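Malonate decarboxylase acyl carrier protein (Pseudomonas fluorescens, PDB 5VIT) probably serves as the acyl carrier subunit of malonate decarboxylase, holding acetyl and malonyl groups as thioesters on a CoA-derived prosthetic group. Local coordinates at residues 29-43 and 63-76. Sequence-based numbering, arbitrary orientation.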
loop_
_atom_site.group_PDB
_atom_site.type_symbol
_atom_site.label_atom_id
_atom_site.label_comp_id
_atom_site.label_asym_id
_atom_site.label_seq_id
_atom_site.Cartn_x
_atom_site.Cartn_y
_atom_site.Cartn_z
ATOM N N GLU B 29 15.878 14.572 17.066
ATOM C CA GLU B 29 17.109 14.356 16.311
ATOM C C GLU B 29 17.565 12.922 16.509
ATOM O O GLU B 29 17.268 12.311 17.527
ATOM C CB GLU B 29 18.221 15.321 16.734
ATOM C CG GLU B 29 18.805 15.021 18.119
ATOM C CD GLU B 29 19.886 16.021 18.543
ATOM O OE1 GLU B 29 20.404 15.893 19.679
ATOM O OE2 GLU B 29 20.220 16.930 17.743
ATOM N N VAL B 30 18.285 12.382 15.534
ATOM C CA VAL B 30 18.793 11.031 15.641
ATOM C C VAL B 30 20.273 11.026 15.255
ATOM O O VAL B 30 20.645 11.485 14.172
ATOM C CB VAL B 30 17.986 10.038 14.749
ATOM C CG1 VAL B 30 18.567 8.651 14.844
ATOM C CG2 VAL B 30 16.513 10.002 15.172
ATOM N N LEU B 31 21.114 10.538 16.163
ATOM C CA LEU B 31 22.538 10.357 15.886
ATOM C C LEU B 31 22.757 8.899 15.522
ATOM O O LEU B 31 22.280 8.013 16.229
ATOM C CB LEU B 31 23.401 10.719 17.099
ATOM C CG LEU B 31 23.611 12.133 17.659
ATOM C CD1 LEU B 31 24.595 12.900 16.807
ATOM C CD2 LEU B 31 22.312 12.906 17.851
ATOM N N LEU B 32 23.457 8.635 14.430
ATOM C CA LEU B 32 23.731 7.258 14.042
ATOM C C LEU B 32 25.220 7.076 13.777
ATOM O O LEU B 32 25.779 7.752 12.917
ATOM C CB LEU B 32 22.913 6.855 12.803
ATOM C CG LEU B 32 21.402 7.090 12.851
ATOM C CD1 LEU B 32 21.014 8.467 12.261
ATOM C CD2 LEU B 32 20.686 5.964 12.140
ATOM N N GLU B 33 25.845 6.163 14.526
ATOM C CA GLU B 33 27.290 5.905 14.446
ATOM C C GLU B 33 27.573 4.402 14.379
ATOM O O GLU B 33 26.767 3.595 14.850
ATOM C CB GLU B 33 28.029 6.498 15.654
ATOM C CG GLU B 33 27.810 7.991 15.908
ATOM C CD GLU B 33 28.458 8.467 17.222
ATOM O OE1 GLU B 33 29.699 8.563 17.270
ATOM O OE2 GLU B 33 27.726 8.726 18.207
ATOM N N PRO B 34 28.724 4.019 13.806
ATOM C CA PRO B 34 28.999 2.580 13.702
ATOM C C PRO B 34 28.973 1.888 15.061
ATOM O O PRO B 34 29.431 2.453 16.049
ATOM C CB PRO B 34 30.398 2.524 13.066
ATOM C CG PRO B 34 30.926 3.918 13.090
ATOM C CD PRO B 34 29.751 4.835 13.132
ATOM N N GLY B 35 28.404 0.684 15.107
ATOM C CA GLY B 35 28.277 -0.058 16.349
ATOM C C GLY B 35 29.105 -1.334 16.442
ATOM O O GLY B 35 30.053 -1.528 15.679
ATOM N N GLN B 36 28.733 -2.196 17.388
ATOM C CA GLN B 36 29.383 -3.493 17.609
ATOM C C GLN B 36 28.662 -4.611 16.870
ATOM O O GLN B 36 27.457 -4.783 17.056
ATOM C CB GLN B 36 29.437 -3.804 19.114
ATOM C CG GLN B 36 30.273 -2.795 19.883
ATOM C CD GLN B 36 31.683 -2.720 19.313
ATOM O OE1 GLN B 36 32.343 -3.746 19.112
ATOM N NE2 GLN B 36 32.108 -1.515 18.950
ATOM N N PRO B 37 29.397 -5.377 16.042
ATOM C CA PRO B 37 28.816 -6.377 15.126
ATOM C C PRO B 37 27.791 -7.306 15.797
ATOM O O PRO B 37 27.968 -7.689 16.958
ATOM C CB PRO B 37 30.041 -7.161 14.626
ATOM C CG PRO B 37 31.203 -6.678 15.445
ATOM C CD PRO B 37 30.862 -5.317 15.936
ATOM N N GLY B 38 26.713 -7.620 15.073
ATOM C CA GLY B 38 25.629 -8.412 15.616
ATOM C C GLY B 38 24.634 -7.656 16.493
ATOM O O GLY B 38 23.601 -8.213 16.881
ATOM N N LYS B 39 24.928 -6.392 16.797
ATOM C CA LYS B 39 24.145 -5.654 17.783
ATOM C C LYS B 39 23.805 -4.204 17.381
ATOM O O LYS B 39 24.640 -3.460 16.871
ATOM C CB LYS B 39 24.892 -5.654 19.112
ATOM C CG LYS B 39 24.022 -5.372 20.301
ATOM C CD LYS B 39 24.854 -5.218 21.567
ATOM C CE LYS B 39 25.603 -6.487 21.901
ATOM N NZ LYS B 39 26.277 -6.349 23.220
ATOM N N LEU B 40 22.560 -3.819 17.612
ATOM C CA LEU B 40 22.121 -2.448 17.403
ATOM C C LEU B 40 21.645 -1.899 18.729
ATOM O O LEU B 40 20.648 -2.388 19.275
ATOM C CB LEU B 40 21.000 -2.380 16.378
ATOM C CG LEU B 40 20.352 -1.013 16.159
ATOM C CD1 LEU B 40 21.218 -0.128 15.279
ATOM C CD2 LEU B 40 18.990 -1.197 15.536
ATOM N N SER B 41 22.361 -0.905 19.252
ATOM C CA SER B 41 22.028 -0.313 20.551
ATOM C C SER B 41 21.371 1.041 20.369
ATOM O O SER B 41 21.927 1.914 19.721
ATOM C CB SER B 41 23.282 -0.162 21.425
ATOM O OG SER B 41 23.757 -1.422 21.860
ATOM N N ILE B 42 20.194 1.215 20.958
ATOM C CA ILE B 42 19.445 2.456 20.808
ATOM C C ILE B 42 19.133 3.061 22.164
ATOM O O ILE B 42 18.592 2.395 23.055
ATOM C CB ILE B 42 18.123 2.245 20.047
ATOM C CG1 ILE B 42 18.383 1.649 18.656
ATOM C CG2 ILE B 42 17.352 3.559 19.960
ATOM C CD1 ILE B 42 17.132 1.128 17.955
ATOM N N GLN B 43 19.503 4.326 22.311
ATOM C CA GLN B 43 19.165 5.112 23.482
ATOM C C GLN B 43 18.137 6.164 23.082
ATOM O O GLN B 43 18.337 6.875 22.097
ATOM C CB GLN B 43 20.413 5.774 24.047
ATOM C CG GLN B 43 20.217 6.438 25.369
ATOM C CD GLN B 43 20.597 5.530 26.508
ATOM O OE1 GLN B 43 20.742 4.307 26.334
ATOM N NE2 GLN B 43 20.800 6.122 27.680
ATOM N N PHE B 63 12.524 -3.092 12.102
ATOM C CA PHE B 63 13.555 -4.116 11.908
ATOM C C PHE B 63 13.008 -5.533 11.642
ATOM O O PHE B 63 13.764 -6.507 11.640
ATOM C CB PHE B 63 14.484 -4.135 13.128
ATOM C CG PHE B 63 15.052 -2.786 13.465
ATOM C CD1 PHE B 63 15.094 -2.340 14.778
ATOM C CD2 PHE B 63 15.532 -1.956 12.462
ATOM C CE1 PHE B 63 15.598 -1.085 15.081
ATOM C CE2 PHE B 63 16.039 -0.704 12.760
ATOM C CZ PHE B 63 16.069 -0.268 14.070
ATOM N N ASP B 64 11.703 -5.631 11.396
ATOM C CA ASP B 64 11.031 -6.910 11.138
ATOM C C ASP B 64 11.537 -7.589 9.858
ATOM O O ASP B 64 11.235 -7.158 8.743
ATOM C CB ASP B 64 9.508 -6.679 11.070
ATOM C CG ASP B 64 8.700 -7.970 10.890
ATOM O OD1 ASP B 64 7.452 -7.893 10.858
ATOM O OD2 ASP B 64 9.287 -9.062 10.779
ATOM N N GLY B 65 12.307 -8.661 10.030
ATOM C CA GLY B 65 12.766 -9.471 8.913
ATOM C C GLY B 65 13.817 -8.771 8.070
ATOM O O GLY B 65 14.038 -9.119 6.905
ATOM N N GLN B 66 14.469 -7.767 8.650
ATOM C CA GLN B 66 15.526 -7.076 7.929
ATOM C C GLN B 66 16.584 -6.598 8.887
ATOM O O GLN B 66 16.376 -5.649 9.650
ATOM C CB GLN B 66 14.972 -5.914 7.117
ATOM C CG GLN B 66 13.848 -5.189 7.777
ATOM C CD GLN B 66 13.032 -4.389 6.774
ATOM O OE1 GLN B 66 13.515 -3.411 6.198
ATOM N NE2 GLN B 66 11.793 -4.818 6.544
ATOM N N THR B 67 17.721 -7.279 8.830
ATOM C CA THR B 67 18.839 -7.026 9.718
ATOM C C THR B 67 19.499 -5.698 9.346
ATOM O O THR B 67 20.117 -5.578 8.290
ATOM C CB THR B 67 19.875 -8.191 9.652
ATOM O OG1 THR B 67 19.197 -9.454 9.749
ATOM C CG2 THR B 67 20.862 -8.089 10.779
ATOM N N PRO B 68 19.347 -4.688 10.212
ATOM C CA PRO B 68 19.994 -3.397 9.980
ATOM C C PRO B 68 21.502 -3.508 10.198
ATOM O O PRO B 68 21.970 -4.520 10.719
ATOM C CB PRO B 68 19.347 -2.493 11.032
ATOM C CG PRO B 68 19.062 -3.420 12.165
ATOM C CD PRO B 68 18.682 -4.740 11.528
ATOM N N PRO B 69 22.258 -2.489 9.785
ATOM C CA PRO B 69 23.674 -2.468 10.148
ATOM C C PRO B 69 23.825 -2.310 11.656
ATOM O O PRO B 69 22.935 -1.753 12.306
ATOM C CB PRO B 69 24.209 -1.249 9.392
ATOM C CG PRO B 69 23.005 -0.381 9.180
ATOM C CD PRO B 69 21.892 -1.346 8.929
ATOM N N ALA B 70 24.913 -2.826 12.211
ATOM C CA ALA B 70 25.186 -2.646 13.626
ATOM C C ALA B 70 25.561 -1.187 13.850
ATOM O O ALA B 70 26.561 -0.698 13.330
ATOM C CB ALA B 70 26.299 -3.586 14.099
ATOM N N LEU B 71 24.729 -0.488 14.609
ATOM C CA LEU B 71 24.906 0.939 14.814
ATOM C C LEU B 71 24.732 1.292 16.271
ATOM O O LEU B 71 24.187 0.511 17.056
ATOM C CB LEU B 71 23.912 1.742 13.972
ATOM C CG LEU B 71 23.995 1.676 12.449
ATOM C CD1 LEU B 71 22.851 2.446 11.845
ATOM C CD2 LEU B 71 25.315 2.238 11.961
ATOM N N LEU B 72 25.219 2.476 16.617
ATOM C CA LEU B 72 24.924 3.119 17.888
ATOM C C LEU B 72 23.972 4.249 17.561
ATOM O O LEU B 72 24.304 5.136 16.775
ATOM C CB LEU B 72 26.190 3.649 18.561
ATOM C CG LEU B 72 26.969 2.765 19.536
ATOM C CD1 LEU B 72 26.929 1.321 19.129
ATOM C CD2 LEU B 72 28.406 3.231 19.658
ATOM N N ILE B 73 22.771 4.200 18.124
ATOM C CA ILE B 73 21.777 5.202 17.780
ATOM C C ILE B 73 21.377 5.933 19.027
ATOM O O ILE B 73 20.986 5.326 20.029
ATOM C CB ILE B 73 20.534 4.592 17.101
ATOM C CG1 ILE B 73 20.893 4.060 15.712
ATOM C CG2 ILE B 73 19.425 5.639 16.970
ATOM C CD1 ILE B 73 19.695 3.555 14.922
ATOM N N ASP B 74 21.512 7.248 18.967
ATOM C CA ASP B 74 21.105 8.105 20.064
ATOM C C ASP B 74 19.969 9.021 19.593
ATOM O O ASP B 74 20.096 9.748 18.598
ATOM C CB ASP B 74 22.296 8.907 20.575
ATOM C CG ASP B 74 22.169 9.276 22.035
ATOM O OD1 ASP B 74 21.040 9.200 22.585
ATOM O OD2 ASP B 74 23.199 9.665 22.626
ATOM N N ILE B 75 18.853 8.961 20.304
ATOM C CA ILE B 75 17.671 9.710 19.923
ATOM C C ILE B 75 17.324 10.723 21.000
ATOM O O ILE B 75 17.326 10.393 22.188
ATOM C CB ILE B 75 16.476 8.769 19.678
ATOM C CG1 ILE B 75 16.703 7.946 18.411
ATOM C CG2 ILE B 75 15.176 9.555 19.595
ATOM C CD1 ILE B 75 15.690 6.865 18.210
ATOM N N HIS B 76 17.052 11.960 20.581
ATOM C CA HIS B 76 16.547 12.989 21.485
ATOM C C HIS B 76 15.234 13.469 20.927
ATOM O O HIS B 76 15.202 14.191 19.925
ATOM C CB HIS B 76 17.545 14.152 21.641
ATOM C CG HIS B 76 18.897 13.723 22.128
ATOM N ND1 HIS B 76 20.061 13.996 21.439
ATOM C CD2 HIS B 76 19.270 13.033 23.237
ATOM C CE1 HIS B 76 21.091 13.496 22.098
ATOM N NE2 HIS B 76 20.637 12.898 23.188
#
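Ile73, in the middle strand 71-76, lies beside Leu32 of strand 29-34 and Ile42 of strand 39-43; backbone hydrogen bonds tie it to both neighbours. Antiparallel pairing with 29-34 is two-way at Glu29-His76, Leu31-Asp74 and Glu33-Leu72. Parallel bonding to 39-43 alternates, from Ser41 N to Leu71 O through Gln43 O, which accepts from Ile75 N at 2.8 Å. Gly35 N reaches Ala70 O from above its carbonyl plane; a side chain on Gly35 would run into the Leu71 backbone, and even its CA is tight against Leu72 CD1, 3.4 Å.

One polar side-chain bond crosses the contact: His76 ND1 donates to the anti lone pair of Glu29 OE1 at 2.6 Å. Glu29 places CG between its backbone N and carbonyl carbon (chi1 72°), then extends alongside the imidazole.

The opposite face is apolar: beta-branched Val30, Ile42, Ile73 and Ile75 suit extended backbone, and Leu32 and Leu40 add reach. Ile73 CG2 meets Val30 CG1 at 3.8 Å. Leu40 crosses Phe63 at about a right angle, CD2 3.4 Å from CZ. Phe59 of helix 52-62 packs on Ile42 and Ile75, Phe93 of helix 82-96 on Leu71 and Ile73, completing an alpha/beta sandwich around the beta-alpha-beta unit 39-46, 52-62, 71-78.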